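Local coordinates for SAR-endolysin (Enterobacteria phage P1, PDB 1XJU), which degrades the peptidoglycan of the host as a secreted lysozyme that is released from the inner membrane to complete lysis, captured here in its inactive form, at residues E8-A13 and M81-F86; Q66-K71 and S108-A113; P74-S79 and C150-V155. All blocks are in the same frame, centred on the assembly; numbering follows the deposited sequence.

Interaction 1. Residues E8-A13 and M81-F86; sequences ELIGNA and MTSAAF
In the helical core of this phage-type lysozyme, the end of helix 4-10 rests on helix 75-88 through Ile10, Ser83 and Phe86. Ile10 is central and uses both of its branches. CG2 stands anti to the backbone N and drops over one face of the Phe86 ring. Ile10 CG2 lies 4.0 Å from the centroid of the Phe86 ring and 12° off the ring normal, a CH-pi contact over the ring centre. The other branch runs along the backbone of the opposite helix, with Ile10 CG1 3.8 Å from Ser83 CA. Beyond it, Ile10 CD1 meets Thr82 CG2 at 4.3 Å. The Phe86 ring is presented to Ile10 because its CG extends anti to the backbone N (chi1 178°). Trp53 of helix 46-67 also meets this ring edge-to-face.

Leu9 adds a smaller touch, its CB 3.8 Å from Ser83 OG. That hydroxyl is buried, but hydrogen bonds to Glu146 and Arg142 of helix 137-151 satisfy it. Gly11, with phi 71°, then turns the chain out of helix 4-10 toward the helix that bears Glu14, inferred to be a catalytic proton donor/acceptor. Cys23, an experimentally supported active-site residue, is tied up in a disulfide with Cys16 in this inactive form. The Phe86 side chain is about 6 Å from that of Cys23. The contact is thus a helix-on-helix packing in the lysozyme fold of glycosyl hydrolase family 24, beside the active-site region.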
loop_
_atom_site.group_PDB
_atom_site.type_symbol
_atom_site.label_atom_id
_atom_site.label_comp_id
_atom_site.label_asym_id
_atom_site.label_seq_id
_atom_site.Cartn_x
_atom_site.Cartn_y
_atom_site.Cartn_z
ATOM N N GLU A 8 7.136 8.580 -7.850
ATOM C CA GLU A 8 7.891 7.651 -8.675
ATOM C C GLU A 8 7.537 6.222 -8.381
ATOM O O GLU A 8 7.490 5.429 -9.290
ATOM C CB GLU A 8 9.411 7.807 -8.514
ATOM C CG GLU A 8 9.965 9.110 -9.092
ATOM C CD GLU A 8 11.463 9.235 -8.989
ATOM O OE1 GLU A 8 12.159 8.364 -8.397
ATOM O OE2 GLU A 8 11.977 10.232 -9.479
ATOM N N LEU A 9 7.318 5.882 -7.106
ATOM C CA LEU A 9 6.981 4.545 -6.738
ATOM C C LEU A 9 5.566 4.192 -7.219
ATOM O O LEU A 9 5.326 3.052 -7.595
ATOM C CB LEU A 9 7.077 4.320 -5.228
ATOM C CG LEU A 9 8.492 4.507 -4.689
ATOM C CD1 LEU A 9 8.492 4.372 -3.193
ATOM C CD2 LEU A 9 9.502 3.589 -5.324
ATOM N N ILE A 10 4.646 5.134 -7.092
ATOM C CA ILE A 10 3.260 4.882 -7.544
ATOM C C ILE A 10 3.171 4.767 -9.071
ATOM O O ILE A 10 2.446 3.932 -9.607
ATOM C CB ILE A 10 2.326 5.950 -7.003
ATOM C CG1 ILE A 10 2.178 5.797 -5.483
ATOM C CG2 ILE A 10 0.970 5.943 -7.716
ATOM C CD1 ILE A 10 1.520 6.977 -4.781
ATOM N N GLY A 11 3.944 5.587 -9.766
ATOM C CA GLY A 11 3.925 5.536 -11.198
ATOM C C GLY A 11 2.642 6.069 -11.777
ATOM O O GLY A 11 1.972 6.878 -11.218
ATOM N N ASN A 12 2.275 5.552 -12.959
ATOM C CA ASN A 12 1.146 6.075 -13.702
ATOM C C ASN A 12 0.376 4.925 -14.295
ATOM O O ASN A 12 0.792 3.780 -14.275
ATOM C CB ASN A 12 1.608 7.125 -14.736
ATOM C CG ASN A 12 2.635 6.590 -15.676
ATOM O OD1 ASN A 12 2.417 5.551 -16.296
ATOM N ND2 ASN A 12 3.764 7.296 -15.831
ATOM N N ALA A 13 -0.775 5.256 -14.853
ATOM C CA ALA A 13 -1.701 4.221 -15.320
ATOM C C ALA A 13 -1.089 3.435 -16.469
ATOM O O ALA A 13 -1.250 2.212 -16.584
ATOM C CB ALA A 13 -2.987 4.830 -15.724
ATOM N N MET A 81 3.843 5.445 2.764
ATOM C CA MET A 81 2.633 4.789 3.241
ATOM C C MET A 81 1.482 4.957 2.253
ATOM O O MET A 81 0.670 4.048 2.048
ATOM C CB MET A 81 2.247 5.347 4.623
ATOM C CG MET A 81 3.214 4.892 5.720
ATOM S SD MET A 81 3.193 3.098 6.026
ATOM C CE MET A 81 1.536 2.893 6.743
ATOM N N THR A 82 1.399 6.106 1.607
ATOM C CA THR A 82 0.394 6.346 0.590
ATOM C C THR A 82 0.602 5.382 -0.564
ATOM O O THR A 82 -0.349 4.799 -1.077
ATOM C CB THR A 82 0.433 7.795 0.085
ATOM O OG1 THR A 82 -0.013 8.679 1.141
ATOM C CG2 THR A 82 -0.501 8.003 -1.112
ATOM N N SER A 83 1.830 5.223 -1.013
ATOM C CA SER A 83 2.158 4.248 -2.058
ATOM C C SER A 83 1.670 2.867 -1.659
ATOM O O SER A 83 1.030 2.181 -2.476
ATOM C CB SER A 83 3.668 4.259 -2.277
ATOM O OG SER A 83 4.075 3.197 -3.144
ATOM N N ALA A 84 1.941 2.415 -0.433
ATOM C CA ALA A 84 1.514 1.105 0.007
ATOM C C ALA A 84 -0.004 1.012 0.012
ATOM O O ALA A 84 -0.569 -0.018 -0.422
ATOM C CB ALA A 84 2.084 0.811 1.389
ATOM N N ALA A 85 -0.685 2.034 0.486
ATOM C CA ALA A 85 -2.139 2.031 0.536
ATOM C C ALA A 85 -2.723 2.019 -0.888
ATOM O O ALA A 85 -3.742 1.383 -1.131
ATOM C CB ALA A 85 -2.652 3.201 1.326
ATOM N N PHE A 86 -2.111 2.723 -1.814
ATOM C CA PHE A 86 -2.559 2.735 -3.204
ATOM C C PHE A 86 -2.488 1.327 -3.767
ATOM O O PHE A 86 -3.395 0.859 -4.463
ATOM C CB PHE A 86 -1.701 3.688 -4.012
ATOM C CG PHE A 86 -2.033 3.737 -5.467
ATOM C CD1 PHE A 86 -1.405 2.925 -6.365
ATOM C CD2 PHE A 86 -2.990 4.644 -5.939
ATOM C CE1 PHE A 86 -1.703 2.965 -7.718
ATOM C CE2 PHE A 86 -3.269 4.720 -7.305
ATOM C CZ PHE A 86 -2.613 3.855 -8.187
#

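Interaction 2. Residues Q66-K71 and S108-A113; sequences QHFRGK and SIHKWA. With SO4 (sulfate ion), chain D.
Phe68 and Ala113 bury the most surface here, followed by His110. They join the end of helix 46-67 to helix 108-114 within the helical part of the phage lysozyme fold. The Phe68 ring is the centrepiece. His110 turns an edge toward one face of it, an edge-to-face aromatic pair with ring centroids 5.1 Å apart and planes at 85°. His110 CD2 is the atom over that face, displaced toward the rim. The imidazole gets there because its CG lies anti to the backbone N (chi1 -176°), which carries it out from the helix toward Phe68 and His67. Its far side is fixed by Glu106, which accepts a hydrogen bond from ND1; this carboxylate, shared with Lys111, may favour a protonated ring. His110 NE2 comes 2.9 Å from His67 O, a carbonyl that also accepts a hydrogen bond from Gln114.

The methyl of Ala113 meets the edge of the Phe68 ring, CB 3.8 Å from Phe68 CD1, and also touches the Phe68 carbonyl oxygen. Ile109 CG2 approaches the same ring obliquely. Leu93 of helix 90-94 packs on Phe68 as well. Arg69 lays its aliphatic chain against the end of helix 108-114, while its guanidinium forms a salt bridge with Asp72. On the outer side of the helix, a sulfate ion, probably from the crystallisation liquor, is hydrogen-bonded by Lys111 NZ, which also makes a salt bridge to Glu106; Lys111 NZ lies 2.7 Å from the sulfate O4.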
loop_
_atom_site.group_PDB
_atom_site.type_symbol
_atom_site.label_atom_id
_atom_site.label_comp_id
_atom_site.label_asym_id
_atom_site.label_seq_id
_atom_site.Cartn_x
_atom_site.Cartn_y
_atom_site.Cartn_z
ATOM N N GLN A 66 -6.518 9.193 7.868
ATOM C CA GLN A 66 -7.582 8.807 8.791
ATOM C C GLN A 66 -7.214 7.723 9.740
ATOM O O GLN A 66 -7.653 7.737 10.919
ATOM C CB GLN A 66 -8.809 8.370 8.016
ATOM C CG GLN A 66 -9.541 9.462 7.322
ATOM C CD GLN A 66 -10.029 10.499 8.305
ATOM O OE1 GLN A 66 -10.598 10.159 9.353
ATOM N NE2 GLN A 66 -9.766 11.755 8.010
ATOM N N HIS A 67 -6.363 6.802 9.303
ATOM C CA HIS A 67 -6.143 5.581 10.032
ATOM C C HIS A 67 -4.709 5.305 10.474
ATOM O O HIS A 67 -4.474 4.329 11.164
ATOM C CB HIS A 67 -6.724 4.389 9.281
ATOM C CG HIS A 67 -8.161 4.553 8.999
ATOM N ND1 HIS A 67 -9.106 4.711 9.991
ATOM C CD2 HIS A 67 -8.826 4.604 7.821
ATOM C CE1 HIS A 67 -10.288 4.874 9.431
ATOM N NE2 HIS A 67 -10.140 4.827 8.121
ATOM N N PHE A 68 -3.754 6.136 10.024
ATOM C CA PHE A 68 -2.345 5.951 10.293
ATOM C C PHE A 68 -1.666 7.217 10.797
ATOM O O PHE A 68 -0.445 7.311 10.784
ATOM C CB PHE A 68 -1.618 5.370 9.056
ATOM C CG PHE A 68 -2.083 3.994 8.693
ATOM C CD1 PHE A 68 -1.406 2.903 9.093
ATOM C CD2 PHE A 68 -3.219 3.811 7.961
ATOM C CE1 PHE A 68 -1.831 1.643 8.780
ATOM C CE2 PHE A 68 -3.687 2.540 7.656
ATOM C CZ PHE A 68 -3.003 1.436 8.067
ATOM N N ARG A 69 -2.452 8.205 11.228
ATOM C CA ARG A 69 -1.864 9.464 11.758
ATOM C C ARG A 69 -1.027 10.195 10.724
ATOM O O ARG A 69 -0.033 10.832 11.039
ATOM C CB ARG A 69 -1.121 9.257 13.086
ATOM C CG ARG A 69 -2.078 8.993 14.249
ATOM C CD ARG A 69 -1.308 8.841 15.553
ATOM N NE ARG A 69 -0.575 10.079 15.825
ATOM C CZ ARG A 69 0.447 10.220 16.644
ATOM N NH1 ARG A 69 0.843 9.198 17.363
ATOM N NH2 ARG A 69 1.052 11.388 16.724
ATOM N N GLY A 70 -1.449 10.111 9.454
ATOM C CA GLY A 70 -0.687 10.672 8.371
ATOM C C GLY A 70 -0.288 12.116 8.561
ATOM O O GLY A 70 0.778 12.509 8.172
ATOM N N LYS A 71 -1.179 12.926 9.129
ATOM C CA LYS A 71 -0.877 14.363 9.261
ATOM C C LYS A 71 0.319 14.628 10.178
ATOM O O LYS A 71 0.925 15.691 10.097
ATOM C CB LYS A 71 -2.126 15.102 9.745
ATOM C CG LYS A 71 -3.214 15.097 8.668
ATOM C CD LYS A 71 -4.451 15.748 9.122
ATOM C CE LYS A 71 -5.621 14.823 8.758
ATOM N NZ LYS A 71 -6.000 13.838 9.795
ATOM N N SER A 108 0.769 -4.886 12.772
ATOM C CA SER A 108 1.852 -4.166 13.439
ATOM C C SER A 108 2.090 -2.805 12.827
ATOM O O SER A 108 2.360 -1.843 13.562
ATOM C CB SER A 108 3.086 -4.983 13.363
ATOM O OG SER A 108 2.948 -6.157 14.126
ATOM N N ILE A 109 2.009 -2.675 11.492
ATOM C CA ILE A 109 2.244 -1.366 10.894
ATOM C C ILE A 109 1.255 -0.342 11.407
ATOM O O ILE A 109 1.627 0.801 11.681
ATOM C CB ILE A 109 2.263 -1.484 9.362
ATOM C CG1 ILE A 109 2.946 -0.283 8.736
ATOM C CG2 ILE A 109 0.874 -1.726 8.748
ATOM C CD1 ILE A 109 3.258 -0.432 7.272
ATOM N N HIS A 110 0.001 -0.732 11.576
ATOM C CA HIS A 110 -0.992 0.156 12.133
ATOM C C HIS A 110 -0.727 0.481 13.611
ATOM O O HIS A 110 -0.884 1.641 14.029
ATOM C CB HIS A 110 -2.396 -0.439 11.929
ATOM C CG HIS A 110 -3.518 0.443 12.396
ATOM N ND1 HIS A 110 -4.047 0.378 13.678
ATOM C CD2 HIS A 110 -4.238 1.397 11.757
ATOM C CE1 HIS A 110 -5.049 1.246 13.762
ATOM N NE2 HIS A 110 -5.151 1.926 12.645
ATOM N N LYS A 111 -0.359 -0.516 14.365
ATOM C CA LYS A 111 -0.020 -0.305 15.774
ATOM C C LYS A 111 1.054 0.775 15.909
ATOM O O LYS A 111 0.939 1.672 16.734
ATOM C CB LYS A 111 0.454 -1.604 16.396
ATOM C CG LYS A 111 -0.674 -2.532 16.709
ATOM C CD LYS A 111 -0.197 -3.720 17.477
ATOM C CE LYS A 111 -1.308 -4.736 17.703
ATOM N NZ LYS A 111 -2.377 -4.256 18.565
ATOM N N TRP A 112 2.128 0.645 15.142
ATOM C CA TRP A 112 3.205 1.600 15.251
ATOM C C TRP A 112 2.839 2.962 14.739
ATOM O O TRP A 112 3.238 3.973 15.326
ATOM C CB TRP A 112 4.471 1.061 14.589
ATOM C CG TRP A 112 5.081 -0.099 15.287
ATOM C CD1 TRP A 112 5.338 -1.301 14.763
ATOM C CD2 TRP A 112 5.567 -0.140 16.635
ATOM N NE1 TRP A 112 5.969 -2.115 15.691
ATOM C CE2 TRP A 112 6.137 -1.404 16.841
ATOM C CE3 TRP A 112 5.634 0.780 17.674
ATOM C CZ2 TRP A 112 6.671 -1.790 18.066
ATOM C CZ3 TRP A 112 6.222 0.391 18.893
ATOM C CH2 TRP A 112 6.729 -0.865 19.047
ATOM N N ALA A 113 2.068 3.032 13.652
ATOM C CA ALA A 113 1.619 4.340 13.161
ATOM C C ALA A 113 0.782 5.060 14.230
ATOM O O ALA A 113 0.946 6.256 14.426
ATOM C CB ALA A 113 0.770 4.129 11.907
HETATM S S SO4 D . -4.468 -7.302 18.486
HETATM O O1 SO4 D . -5.432 -8.023 19.259
HETATM O O2 SO4 D . -5.132 -6.699 17.322
HETATM O O3 SO4 D . -3.377 -8.185 18.100
HETATM O O4 SO4 D . -3.871 -6.341 19.403
#

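Interaction 3. Residues P74-S79 and C150-V155; sequences PDNAFS and CLTGLV
The flat group that reaches across is the Asn76 amide, which meets Thr152 O at the ND2 edge, nearly in the amide plane. It ties the start of helix 75-88 to the C-terminal turn after helix 137-151 in this lysozyme fold. The hydrogen bond from Asn76 ND2 to Thr152 O is 2.9 Å long and nearly straight, at 168°. On the acceptor side the donor stands above the carbonyl plane, 45° out of it. Asn76 OD1 is held by Asn3, so both ends of the amide have partners and its rotation is fixed. Thr152 CB also lies against ND2, 3.6 Å from that nitrogen of Asn76.

Leu154, further along the turn, meets the ring of Pro74, at the N-cap position of helix 75-88, at about a right angle. Pro74 CG and Leu154 CD2 are 4.0 Å apart.

Deeper in, Cys150 SG is disulfide-bonded to Cys122 of helix 118-123. Cys150 SG, anti to the backbone N (chi1 -167°), packs 3.8 Å from Ala77 CB. A water completes the join: it accepts from Ala77 N at 2.8 Å and donates to Cys150 O at 2.9 Å.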
loop_
_atom_site.group_PDB
_atom_site.type_symbol
_atom_site.label_atom_id
_atom_site.label_comp_id
_atom_site.label_asym_id
_atom_site.label_seq_id
_atom_site.Cartn_x
_atom_site.Cartn_y
_atom_site.Cartn_z
ATOM N N PRO A 74 6.328 12.789 8.780
ATOM C CA PRO A 74 7.070 13.522 7.774
ATOM C C PRO A 74 6.659 13.108 6.380
ATOM O O PRO A 74 6.048 12.034 6.197
ATOM C CB PRO A 74 8.519 13.110 8.023
ATOM C CG PRO A 74 8.511 12.300 9.230
ATOM C CD PRO A 74 7.148 11.834 9.534
ATOM N N ASP A 75 6.971 13.937 5.403
ATOM C CA ASP A 75 6.577 13.671 4.025
ATOM C C ASP A 75 7.084 12.360 3.485
ATOM O O ASP A 75 6.335 11.707 2.741
ATOM C CB ASP A 75 7.072 14.780 3.102
ATOM C CG ASP A 75 6.206 16.032 3.101
ATOM O OD1 ASP A 75 5.147 16.146 3.738
ATOM O OD2 ASP A 75 6.570 17.012 2.411
ATOM N N ASN A 76 8.294 11.916 3.788
ATOM C CA ASN A 76 8.756 10.683 3.201
ATOM C C ASN A 76 7.965 9.479 3.710
ATOM O O ASN A 76 7.504 8.665 2.880
ATOM C CB ASN A 76 10.247 10.493 3.478
ATOM C CG ASN A 76 11.135 11.428 2.704
ATOM O OD1 ASN A 76 10.716 11.986 1.674
ATOM N ND2 ASN A 76 12.360 11.632 3.199
ATOM N N ALA A 77 7.747 9.385 5.009
ATOM C CA ALA A 77 6.947 8.303 5.534
ATOM C C ALA A 77 5.522 8.377 4.990
ATOM O O ALA A 77 4.907 7.353 4.615
ATOM C CB ALA A 77 6.953 8.304 7.037
ATOM N N PHE A 78 4.943 9.563 4.971
ATOM C CA PHE A 78 3.598 9.724 4.463
ATOM C C PHE A 78 3.505 9.231 3.036
ATOM O O PHE A 78 2.505 8.567 2.658
ATOM C CB PHE A 78 3.179 11.189 4.513
ATOM C CG PHE A 78 1.819 11.429 3.935
ATOM C CD1 PHE A 78 0.691 11.192 4.686
ATOM C CD2 PHE A 78 1.681 11.760 2.594
ATOM C CE1 PHE A 78 -0.555 11.327 4.109
ATOM C CE2 PHE A 78 0.433 11.845 2.044
ATOM C CZ PHE A 78 -0.654 11.650 2.798
ATOM N N SER A 79 4.463 9.585 2.243
ATOM C CA SER A 79 4.457 9.266 0.806
ATOM C C SER A 79 4.681 7.790 0.581
ATOM O O SER A 79 3.994 7.179 -0.263
ATOM C CB SER A 79 5.544 10.085 0.129
ATOM O OG SER A 79 5.262 11.475 0.212
ATOM N N CYS A 150 10.641 5.746 3.244
ATOM C CA CYS A 150 9.997 6.006 4.513
ATOM C C CYS A 150 11.008 6.394 5.583
ATOM O O CYS A 150 10.771 7.315 6.372
ATOM C CB CYS A 150 9.242 4.716 4.853
ATOM S SG CYS A 150 8.017 4.760 6.176
ATOM N N LEU A 151 12.135 5.691 5.622
ATOM C CA LEU A 151 13.142 5.869 6.665
ATOM C C LEU A 151 14.032 7.058 6.407
ATOM O O LEU A 151 14.806 7.446 7.317
ATOM C CB LEU A 151 14.028 4.639 6.747
ATOM C CG LEU A 151 13.364 3.372 7.255
ATOM C CD1 LEU A 151 14.255 2.166 7.020
ATOM C CD2 LEU A 151 13.053 3.555 8.706
ATOM N N THR A 152 13.985 7.660 5.230
ATOM C CA THR A 152 14.928 8.741 4.898
ATOM C C THR A 152 14.613 9.975 5.731
ATOM O O THR A 152 13.506 10.537 5.675
ATOM C CB THR A 152 14.820 9.059 3.430
ATOM O OG1 THR A 152 15.219 7.906 2.654
ATOM C CG2 THR A 152 15.738 10.212 3.001
ATOM N N GLY A 153 15.604 10.394 6.507
ATOM C CA GLY A 153 15.463 11.463 7.509
ATOM C C GLY A 153 15.155 11.009 8.911
ATOM O O GLY A 153 15.189 11.807 9.860
ATOM N N LEU A 154 14.783 9.745 9.099
ATOM C CA LEU A 154 14.397 9.215 10.385
ATOM C C LEU A 154 15.525 8.508 11.143
ATOM O O LEU A 154 15.368 8.241 12.332
ATOM C CB LEU A 154 13.269 8.216 10.226
ATOM C CG LEU A 154 11.947 8.761 9.729
ATOM C CD1 LEU A 154 10.910 7.633 9.630
ATOM C CD2 LEU A 154 11.443 9.841 10.552
ATOM N N VAL A 155 16.598 8.191 10.444
ATOM C CA VAL A 155 17.713 7.415 10.983
ATOM C C VAL A 155 19.022 8.114 10.610
ATOM O O VAL A 155 19.071 8.992 9.789
ATOM C CB VAL A 155 17.694 5.978 10.412
ATOM C CG1 VAL A 155 16.382 5.298 10.793
ATOM C CG2 VAL A 155 17.905 5.956 8.893
HETATM O O HOH W 1 9.794 9.949 6.907
#

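From the N terminus, helix 4-10 opens interaction 1. That loop closes at 81-86, after helix 46-67 has passed. Interaction 2 starts at 66-71, inside this loop, and closes at 108-113 beyond it. Interaction 3 starts at 74-79, inside both loops, and closes at 150-155 near the C terminus. All three therefore cross one another, and none nests. Helix 75-88 serves interactions 1 and 3 with successive parts of its length. Met81, in its segment 81-86, also touches Phe68 and Ile109 of interaction 2. Phe78 packs on Gly70, joining interactions 2 and 3. Together they tie both chain ends and helix 108-114 to the central helices.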